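Importin subunit beta-1 (Saccharomyces cerevisiae, PDB 5OWU) carries proteins into the nucleus together with importin alpha, the adaptor that recognises the classical nuclear localization signal of the cargo. Local coordinates at residues A[37-48]-A[61-69]; A[521-531]-A[575-586]. All coordinates share one frame; numbering follows the deposited sequence.

Contact 1 (A[37-48]-A[61-69])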
loop_
_atom_site.group_PDB
_atom_site.type_symbol
_atom_site.label_atom_id
_atom_site.label_comp_id
_atom_site.label_asym_id
_atom_site.label_seq_id
_atom_site.Cartn_x
_atom_site.Cartn_y
_atom_site.Cartn_z
ATOM N N PHE A 37 1.341 -38.032 -9.084
ATOM C CA PHE A 37 0.335 -37.042 -8.726
ATOM C C PHE A 37 -1.071 -37.617 -8.832
ATOM O O PHE A 37 -1.930 -37.315 -8.001
ATOM C CB PHE A 37 0.461 -35.799 -9.604
ATOM C CG PHE A 37 -0.447 -34.684 -9.176
ATOM C CD1 PHE A 37 -0.189 -33.984 -8.014
ATOM C CD2 PHE A 37 -1.570 -34.352 -9.917
ATOM C CE1 PHE A 37 -1.028 -32.960 -7.603
ATOM C CE2 PHE A 37 -2.412 -33.331 -9.509
ATOM C CZ PHE A 37 -2.144 -32.642 -8.354
ATOM N N LEU A 38 -1.332 -38.438 -9.849
ATOM C CA LEU A 38 -2.651 -39.054 -9.976
ATOM C C LEU A 38 -3.041 -39.761 -8.684
ATOM O O LEU A 38 -4.128 -39.534 -8.137
ATOM C CB LEU A 38 -2.660 -40.031 -11.157
ATOM C CG LEU A 38 -3.999 -40.615 -11.638
ATOM C CD1 LEU A 38 -3.770 -41.369 -12.940
ATOM C CD2 LEU A 38 -4.662 -41.543 -10.633
ATOM N N GLN A 39 -2.159 -40.625 -8.175
ATOM C CA GLN A 39 -2.480 -41.362 -6.956
ATOM C C GLN A 39 -2.565 -40.427 -5.752
ATOM O O GLN A 39 -3.461 -40.568 -4.914
ATOM C CB GLN A 39 -1.442 -42.463 -6.712
ATOM C CG GLN A 39 -1.757 -43.330 -5.500
ATOM C CD GLN A 39 -0.706 -44.405 -5.230
ATOM O OE1 GLN A 39 0.491 -44.194 -5.439
ATOM N NE2 GLN A 39 -1.157 -45.562 -4.756
ATOM N N PHE A 40 -1.631 -39.484 -5.634
ATOM C CA PHE A 40 -1.664 -38.516 -4.538
ATOM C C PHE A 40 -3.014 -37.799 -4.472
ATOM O O PHE A 40 -3.626 -37.678 -3.402
ATOM C CB PHE A 40 -0.515 -37.524 -4.731
ATOM C CG PHE A 40 -0.563 -36.341 -3.818
ATOM C CD1 PHE A 40 0.054 -36.378 -2.583
ATOM C CD2 PHE A 40 -1.208 -35.180 -4.205
ATOM C CE1 PHE A 40 0.020 -35.281 -1.741
ATOM C CE2 PHE A 40 -1.254 -34.085 -3.370
ATOM C CZ PHE A 40 -0.638 -34.135 -2.134
ATOM N N ALA A 41 -3.503 -37.332 -5.620
ATOM C CA ALA A 41 -4.770 -36.606 -5.651
ATOM C C ALA A 41 -5.948 -37.527 -5.349
ATOM O O ALA A 41 -6.841 -37.170 -4.564
ATOM C CB ALA A 41 -4.947 -35.935 -7.013
ATOM N N GLY A 42 -5.972 -38.715 -5.958
ATOM C CA GLY A 42 -7.038 -39.661 -5.658
ATOM C C GLY A 42 -7.103 -40.015 -4.185
ATOM O O GLY A 42 -8.169 -39.968 -3.560
ATOM N N LEU A 43 -5.955 -40.378 -3.609
ATOM C CA LEU A 43 -5.908 -40.762 -2.204
ATOM C C LEU A 43 -6.293 -39.598 -1.300
ATOM O O LEU A 43 -7.002 -39.790 -0.307
ATOM C CB LEU A 43 -4.511 -41.269 -1.844
ATOM C CG LEU A 43 -4.129 -42.669 -2.329
ATOM C CD1 LEU A 43 -2.640 -42.895 -2.146
ATOM C CD2 LEU A 43 -4.915 -43.733 -1.585
ATOM N N SER A 44 -5.812 -38.391 -1.612
ATOM C CA SER A 44 -6.216 -37.212 -0.854
ATOM C C SER A 44 -7.734 -37.085 -0.829
ATOM O O SER A 44 -8.345 -36.886 0.232
ATOM C CB SER A 44 -5.588 -35.954 -1.462
ATOM O OG SER A 44 -4.174 -35.961 -1.333
ATOM N N SER A 45 -8.361 -37.222 -2.001
ATOM C CA SER A 45 -9.810 -37.121 -2.065
ATOM C C SER A 45 -10.487 -38.249 -1.294
ATOM O O SER A 45 -11.565 -38.041 -0.726
ATOM C CB SER A 45 -10.268 -37.102 -3.524
ATOM O OG SER A 45 -10.447 -38.414 -4.035
ATOM N N GLN A 46 -9.868 -39.437 -1.231
ATOM C CA GLN A 46 -10.487 -40.535 -0.493
ATOM C C GLN A 46 -10.383 -40.313 1.013
ATOM O O GLN A 46 -11.314 -40.637 1.758
ATOM C CB GLN A 46 -9.855 -41.874 -0.884
ATOM C CG GLN A 46 -10.272 -42.409 -2.264
ATOM C CD GLN A 46 -11.751 -42.807 -2.378
ATOM O OE1 GLN A 46 -12.340 -42.709 -3.459
ATOM N NE2 GLN A 46 -12.346 -43.276 -1.278
ATOM N N VAL A 47 -9.269 -39.751 1.483
ATOM C CA VAL A 47 -9.146 -39.476 2.911
ATOM C C VAL A 47 -10.113 -38.374 3.318
ATOM O O VAL A 47 -10.726 -38.432 4.392
ATOM C CB VAL A 47 -7.690 -39.129 3.268
ATOM C CG1 VAL A 47 -7.579 -38.658 4.724
ATOM C CG2 VAL A 47 -6.788 -40.339 3.036
ATOM N N LEU A 48 -10.291 -37.364 2.461
ATOM C CA LEU A 48 -11.262 -36.312 2.760
ATOM C C LEU A 48 -12.598 -36.888 3.224
ATOM O O LEU A 48 -13.213 -36.363 4.156
ATOM C CB LEU A 48 -11.463 -35.421 1.537
ATOM C CG LEU A 48 -12.535 -34.333 1.626
ATOM C CD1 LEU A 48 -12.334 -33.433 2.842
ATOM C CD2 LEU A 48 -12.521 -33.519 0.351
ATOM N N ALA A 61 -5.824 -33.295 4.062
ATOM C CA ALA A 61 -5.826 -33.922 2.743
ATOM C C ALA A 61 -6.388 -32.973 1.693
ATOM O O ALA A 61 -5.748 -32.704 0.657
ATOM C CB ALA A 61 -6.649 -35.209 2.776
ATOM N N ALA A 62 -7.590 -32.443 1.962
ATOM C CA ALA A 62 -8.227 -31.548 0.999
ATOM C C ALA A 62 -7.396 -30.294 0.753
ATOM O O ALA A 62 -7.237 -29.861 -0.395
ATOM C CB ALA A 62 -9.624 -31.173 1.482
ATOM N N LEU A 63 -6.869 -29.681 1.810
ATOM C CA LEU A 63 -6.180 -28.406 1.627
ATOM C C LEU A 63 -4.832 -28.587 0.929
ATOM O O LEU A 63 -4.416 -27.723 0.147
ATOM C CB LEU A 63 -6.009 -27.705 2.977
ATOM C CG LEU A 63 -7.309 -27.355 3.721
ATOM C CD1 LEU A 63 -7.017 -26.653 5.055
ATOM C CD2 LEU A 63 -8.231 -26.497 2.852
ATOM N N THR A 64 -4.130 -29.690 1.200
ATOM C CA THR A 64 -2.864 -29.944 0.518
ATOM C C THR A 64 -3.095 -30.171 -0.971
ATOM O O THR A 64 -2.402 -29.587 -1.823
ATOM C CB THR A 64 -2.152 -31.150 1.142
ATOM O OG1 THR A 64 -1.991 -30.948 2.551
ATOM C CG2 THR A 64 -0.770 -31.345 0.516
ATOM N N LEU A 65 -4.094 -30.988 -1.313
ATOM C CA LEU A 65 -4.413 -31.126 -2.730
ATOM C C LEU A 65 -4.796 -29.775 -3.339
ATOM O O LEU A 65 -4.328 -29.424 -4.430
ATOM C CB LEU A 65 -5.518 -32.155 -2.923
ATOM C CG LEU A 65 -5.928 -32.386 -4.377
ATOM C CD1 LEU A 65 -4.724 -32.707 -5.293
ATOM C CD2 LEU A 65 -6.949 -33.493 -4.425
ATOM N N LYS A 66 -5.611 -28.982 -2.631
ATOM C CA LYS A 66 -5.977 -27.659 -3.140
ATOM C C LYS A 66 -4.742 -26.833 -3.438
ATOM O O LYS A 66 -4.669 -26.150 -4.467
ATOM C CB LYS A 66 -6.862 -26.914 -2.135
ATOM C CG LYS A 66 -7.047 -25.408 -2.433
ATOM C CD LYS A 66 -7.571 -24.667 -1.237
ATOM C CE LYS A 66 -6.453 -24.346 -0.257
ATOM N NZ LYS A 66 -5.885 -22.981 -0.481
ATOM N N ASN A 67 -3.770 -26.862 -2.534
ATOM C CA ASN A 67 -2.547 -26.099 -2.724
ATOM C C ASN A 67 -1.656 -26.679 -3.811
ATOM O O ASN A 67 -0.684 -26.024 -4.189
ATOM C CB ASN A 67 -1.779 -26.015 -1.409
ATOM C CG ASN A 67 -2.424 -25.056 -0.423
ATOM O OD1 ASN A 67 -3.117 -24.109 -0.816
ATOM N ND2 ASN A 67 -2.201 -25.296 0.861
ATOM N N GLU A 68 -1.952 -27.876 -4.317
ATOM C CA GLU A 68 -1.289 -28.360 -5.527
ATOM C C GLU A 68 -2.086 -28.066 -6.798
ATOM O O GLU A 68 -1.712 -28.537 -7.878
ATOM C CB GLU A 68 -1.031 -29.865 -5.422
ATOM C CG GLU A 68 -0.095 -30.261 -4.288
ATOM C CD GLU A 68 1.283 -29.637 -4.419
ATOM O OE1 GLU A 68 1.763 -29.493 -5.559
ATOM O OE2 GLU A 68 1.880 -29.277 -3.385
ATOM N N LEU A 69 -3.168 -27.304 -6.695
ATOM C CA LEU A 69 -4.044 -27.036 -7.827
ATOM C C LEU A 69 -4.183 -25.558 -8.152
ATOM O O LEU A 69 -4.401 -25.215 -9.317
ATOM C CB LEU A 69 -5.441 -27.626 -7.564
ATOM C CG LEU A 69 -5.536 -29.152 -7.547
ATOM C CD1 LEU A 69 -6.930 -29.604 -7.141
ATOM C CD2 LEU A 69 -5.162 -29.737 -8.896
HETATM O O HOH W 1 -3.099 -34.246 0.423
#
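L65 is the knob of this contact: its isobutyl group lodges in a hollow on helix 37-48 walled by F37, F40, A41 and S44. With CG anti to the backbone N (chi1 -180°), the side chain carries CD1 to within 3.7 Å of A41 CB, while CD2 rests over the A41 backbone. The small A41 makes the floor of the hollow, and the two phenyl groups raise its sides. F37 crosses the leucine at about a right angle, its CZ 4.0 Å from L65 CD1, and also offers its rim to L69 CD2. F40 meets T64 edge-on, CG2 lying 3.9 Å from CZ in the plane of the ring. This meshing joins the two helices of the hairpin of HEAT repeat 2; their axes approach to 8.6 Å with directions 148° apart, roughly antiparallel, and helices 3-15 and 90-104 cover further sides of helix 37-48. Towards the other end the bumps shrink. The methyl of A61 fits against the backbone, its CB 3.5 Å from S44 O. A62 CB is received by the forked end of L48, 3.8 Å from CD1. S44 suits a buried seam because its hydroxyl, poised over the centre of the F40 ring, is satisfied at home: OG donates to F40 O (2.7 Å) from above the carbonyl plane, and a water donates to both S44 OG and A61 O, bridging the helices. E68 sets CB against the edge of the F37 ring and CG near F40 CE2, while OE1 forms a salt bridge with R83, which also makes a cation-pi contact with F37.

Contact 2 (A[521-531]-A[575-586])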
loop_
_atom_site.group_PDB
_atom_site.type_symbol
_atom_site.label_atom_id
_atom_site.label_comp_id
_atom_site.label_asym_id
_atom_site.label_seq_id
_atom_site.Cartn_x
_atom_site.Cartn_y
_atom_site.Cartn_z
ATOM N N PHE A 521 11.478 13.565 18.019
ATOM C CA PHE A 521 12.701 13.288 17.276
ATOM C C PHE A 521 12.455 13.441 15.783
ATOM O O PHE A 521 13.283 14.023 15.065
ATOM C CB PHE A 521 13.225 11.894 17.612
ATOM C CG PHE A 521 14.071 11.853 18.861
ATOM C CD1 PHE A 521 15.379 12.310 18.837
ATOM C CD2 PHE A 521 13.561 11.355 20.048
ATOM C CE1 PHE A 521 16.167 12.271 19.975
ATOM C CE2 PHE A 521 14.343 11.318 21.188
ATOM C CZ PHE A 521 15.654 11.780 21.147
ATOM N N SER A 522 11.295 12.981 15.304
ATOM C CA SER A 522 11.001 13.145 13.888
ATOM C C SER A 522 11.003 14.620 13.509
ATOM O O SER A 522 11.582 14.999 12.482
ATOM C CB SER A 522 9.663 12.498 13.537
ATOM O OG SER A 522 9.429 12.587 12.143
ATOM N N ALA A 523 10.400 15.473 14.346
ATOM C CA ALA A 523 10.369 16.891 14.009
ATOM C C ALA A 523 11.774 17.465 14.011
ATOM O O ALA A 523 12.109 18.288 13.145
ATOM C CB ALA A 523 9.461 17.656 14.973
ATOM N N LEU A 524 12.634 16.984 14.916
ATOM C CA LEU A 524 14.011 17.456 14.904
ATOM C C LEU A 524 14.671 17.142 13.572
ATOM O O LEU A 524 15.423 17.963 13.032
ATOM C CB LEU A 524 14.803 16.842 16.061
ATOM C CG LEU A 524 14.511 17.413 17.453
ATOM C CD1 LEU A 524 15.346 16.676 18.477
ATOM C CD2 LEU A 524 14.780 18.907 17.520
ATOM N N THR A 525 14.365 15.977 13.001
ATOM C CA THR A 525 14.935 15.654 11.703
ATOM C C THR A 525 14.504 16.690 10.676
ATOM O O THR A 525 15.335 17.239 9.939
ATOM C CB THR A 525 14.527 14.242 11.294
ATOM O OG1 THR A 525 15.105 13.309 12.224
ATOM C CG2 THR A 525 15.021 13.916 9.901
ATOM N N THR A 526 13.211 17.022 10.665
ATOM C CA THR A 526 12.735 18.085 9.787
ATOM C C THR A 526 13.501 19.376 10.052
ATOM O O THR A 526 13.971 20.034 9.113
ATOM C CB THR A 526 11.227 18.286 9.984
ATOM O OG1 THR A 526 10.527 17.108 9.569
ATOM C CG2 THR A 526 10.715 19.468 9.184
ATOM N N MET A 527 13.677 19.740 11.333
ATOM C CA MET A 527 14.365 20.995 11.615
ATOM C C MET A 527 15.751 20.974 10.997
ATOM O O MET A 527 16.215 21.977 10.436
ATOM C CB MET A 527 14.473 21.248 13.119
ATOM C CG MET A 527 13.169 21.240 13.876
ATOM S SD MET A 527 11.951 22.335 13.167
ATOM C CE MET A 527 12.505 23.939 13.747
ATOM N N VAL A 528 16.419 19.823 11.071
ATOM C CA VAL A 528 17.758 19.724 10.512
ATOM C C VAL A 528 17.698 19.909 9.008
ATOM O O VAL A 528 18.444 20.705 8.427
ATOM C CB VAL A 528 18.401 18.377 10.883
ATOM C CG1 VAL A 528 19.716 18.180 10.117
ATOM C CG2 VAL A 528 18.637 18.303 12.366
ATOM N N GLU A 529 16.765 19.214 8.363
ATOM C CA GLU A 529 16.807 19.129 6.913
ATOM C C GLU A 529 16.450 20.460 6.264
ATOM O O GLU A 529 16.940 20.761 5.173
ATOM C CB GLU A 529 15.897 17.992 6.461
ATOM C CG GLU A 529 16.490 16.623 6.871
ATOM C CD GLU A 529 15.570 15.443 6.622
ATOM O OE1 GLU A 529 14.334 15.632 6.618
ATOM O OE2 GLU A 529 16.095 14.319 6.443
ATOM N N TYR A 530 15.664 21.296 6.940
ATOM C CA TYR A 530 15.318 22.609 6.416
ATOM C C TYR A 530 16.169 23.736 6.988
ATOM O O TYR A 530 15.935 24.897 6.644
ATOM C CB TYR A 530 13.836 22.901 6.672
ATOM C CG TYR A 530 12.920 22.127 5.749
ATOM C CD1 TYR A 530 12.481 20.851 6.079
ATOM C CD2 TYR A 530 12.516 22.669 4.537
ATOM C CE1 TYR A 530 11.649 20.138 5.226
ATOM C CE2 TYR A 530 11.689 21.965 3.678
ATOM C CZ TYR A 530 11.256 20.706 4.029
ATOM O OH TYR A 530 10.427 20.018 3.177
ATOM N N ALA A 531 17.155 23.438 7.833
ATOM C CA ALA A 531 17.924 24.508 8.459
ATOM C C ALA A 531 18.711 25.281 7.410
ATOM O O ALA A 531 19.202 24.713 6.434
ATOM C CB ALA A 531 18.869 23.953 9.525
ATOM N N ASN A 575 15.494 6.435 17.261
ATOM C CA ASN A 575 15.144 7.839 17.028
ATOM C C ASN A 575 16.385 8.718 17.038
ATOM O O ASN A 575 16.588 9.562 16.143
ATOM C CB ASN A 575 14.157 8.336 18.094
ATOM C CG ASN A 575 12.867 7.527 18.151
ATOM O OD1 ASN A 575 12.188 7.515 19.179
ATOM N ND2 ASN A 575 12.526 6.848 17.061
ATOM N N ILE A 576 17.234 8.525 18.054
ATOM C CA ILE A 576 18.453 9.316 18.179
ATOM C C ILE A 576 19.342 9.112 16.962
ATOM O O ILE A 576 19.867 10.069 16.388
ATOM C CB ILE A 576 19.195 8.946 19.476
ATOM C CG1 ILE A 576 18.377 9.380 20.700
ATOM C CG2 ILE A 576 20.582 9.594 19.519
ATOM C CD1 ILE A 576 18.857 8.759 21.995
ATOM N N LEU A 577 19.558 7.856 16.574
ATOM C CA LEU A 577 20.482 7.577 15.480
ATOM C C LEU A 577 19.960 8.137 14.159
ATOM O O LEU A 577 20.743 8.597 13.325
ATOM C CB LEU A 577 20.736 6.068 15.384
ATOM C CG LEU A 577 21.566 5.493 16.542
ATOM C CD1 LEU A 577 21.432 3.989 16.631
ATOM C CD2 LEU A 577 23.032 5.884 16.428
ATOM N N THR A 578 18.642 8.124 13.955
ATOM C CA THR A 578 18.073 8.723 12.747
ATOM C C THR A 578 18.379 10.219 12.690
ATOM O O THR A 578 18.892 10.731 11.678
ATOM C CB THR A 578 16.566 8.457 12.708
ATOM O OG1 THR A 578 16.337 7.039 12.732
ATOM C CG2 THR A 578 15.919 9.051 11.447
ATOM N N VAL A 579 18.098 10.937 13.783
ATOM C CA VAL A 579 18.418 12.366 13.788
ATOM C C VAL A 579 19.915 12.578 13.604
ATOM O O VAL A 579 20.342 13.498 12.902
ATOM C CB VAL A 579 17.921 13.045 15.076
ATOM C CG1 VAL A 579 18.222 14.547 15.029
ATOM C CG2 VAL A 579 16.439 12.816 15.260
ATOM N N LEU A 580 20.732 11.745 14.252
ATOM C CA LEU A 580 22.182 11.898 14.173
ATOM C C LEU A 580 22.674 11.710 12.746
ATOM O O LEU A 580 23.547 12.448 12.277
ATOM C CB LEU A 580 22.860 10.901 15.115
ATOM C CG LEU A 580 24.393 10.857 15.133
ATOM C CD1 LEU A 580 24.984 12.208 15.493
ATOM C CD2 LEU A 580 24.873 9.789 16.113
ATOM N N ALA A 581 22.123 10.727 12.034
ATOM C CA ALA A 581 22.482 10.554 10.635
ATOM C C ALA A 581 22.136 11.799 9.835
ATOM O O ALA A 581 22.937 12.256 9.005
ATOM C CB ALA A 581 21.782 9.325 10.056
ATOM N N ALA A 582 20.952 12.381 10.084
ATOM C CA ALA A 582 20.596 13.609 9.370
ATOM C C ALA A 582 21.559 14.747 9.706
ATOM O O ALA A 582 21.947 15.524 8.824
ATOM C CB ALA A 582 19.155 14.018 9.687
ATOM N N VAL A 583 21.950 14.865 10.977
ATOM C CA VAL A 583 22.887 15.910 11.388
ATOM C C VAL A 583 24.220 15.736 10.666
ATOM O O VAL A 583 24.790 16.692 10.127
ATOM C CB VAL A 583 23.069 15.888 12.918
ATOM C CG1 VAL A 583 24.262 16.742 13.356
ATOM C CG2 VAL A 583 21.806 16.379 13.610
ATOM N N ILE A 584 24.725 14.505 10.636
ATOM C CA ILE A 584 26.025 14.242 10.020
ATOM C C ILE A 584 25.982 14.598 8.541
ATOM O O ILE A 584 26.884 15.260 8.014
ATOM C CB ILE A 584 26.425 12.774 10.237
ATOM C CG1 ILE A 584 26.750 12.536 11.711
ATOM C CG2 ILE A 584 27.613 12.381 9.331
ATOM C CD1 ILE A 584 26.771 11.069 12.112
ATOM N N ARG A 585 24.923 14.176 7.850
ATOM C CA ARG A 585 24.836 14.468 6.424
ATOM C C ARG A 585 24.667 15.959 6.158
ATOM O O ARG A 585 25.190 16.475 5.164
ATOM C CB ARG A 585 23.687 13.682 5.795
ATOM C CG ARG A 585 24.025 12.230 5.557
ATOM C CD ARG A 585 23.193 11.644 4.433
ATOM N NE ARG A 585 23.187 10.187 4.496
ATOM C CZ ARG A 585 24.010 9.395 3.819
ATOM N NH1 ARG A 585 24.914 9.906 2.997
ATOM N NH2 ARG A 585 23.919 8.081 3.963
ATOM N N LYS A 586 23.942 16.672 7.021
ATOM C CA LYS A 586 23.619 18.060 6.703
ATOM C C LYS A 586 24.837 18.973 6.811
ATOM O O LYS A 586 24.949 19.942 6.053
ATOM C CB LYS A 586 22.501 18.570 7.615
ATOM C CG LYS A 586 21.943 19.931 7.209
ATOM C CD LYS A 586 21.171 19.843 5.896
ATOM C CE LYS A 586 20.886 21.215 5.319
ATOM N NZ LYS A 586 20.020 22.031 6.207
#
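Helices 521-530 and 575-586 run side by side in the same direction, their axes 2° from parallel and 9.1 Å apart at closest approach. F521 opens the row of side chains between them: its ring lies alongside I576, CZ 3.7 Å from CG1, with the backbone N of I576 over one face near the rim. N575 crosses the ring with its CB 3.6 Å from CG, and its amide nitrogen turns to E571. V579 then brings CG2 to the edge of the phenyl ring, and the same methyl stands 3.4 Å from T525 OG1. Helix 516-530 belongs to HEAT repeat 12 and helix 563-586 to HEAT repeat 13, so parallel packing here joins equivalent second helices of successive repeats, as in the solenoid stacking of this family. Further along, V528 spreads its two methyls: CG2 touches V583 CG2, while CG1 packs 3.7 Å from A582 O and against K586 CB. V579, A582 and V583 are short enough to let T525 and V528 come close. K586, its chain bent at chi2 and again at chi4, reaches across past V528, the two side chains running in opposite directions. NZ donates to V528 O at 3.0 Å, nearly along the C=O axis, and to A531 O at 2.8 Å, with a weak third bond to E529 O. A long lysine suits these carbonyls, in the last turn of the helix and just after it, where the helix dipole would probably stabilise its positive charge.

Overall arrangement
From the N terminus, contact 1 comes first: segment 61-69 folds back on 37-48 after a short connection of twelve residues, closing a small loop within HEAT repeat 2. Some 450 residues, a succession of helices and their connections, follow before contact 2 opens at 521-531. It closes a larger loop of 43 residues, mostly helical and containing helix 536-553, and so ties HEAT repeat 12 to HEAT repeat 13. The two loops are in series, neither enclosing nor crossing the other. The centres of contact 1 and contact 2 lie about 57 Å apart, on opposite sides of the chain's centre, and the contacts do not touch. Contact 1 thus joins helices inside one repeat, contact 2 helices of consecutive repeats.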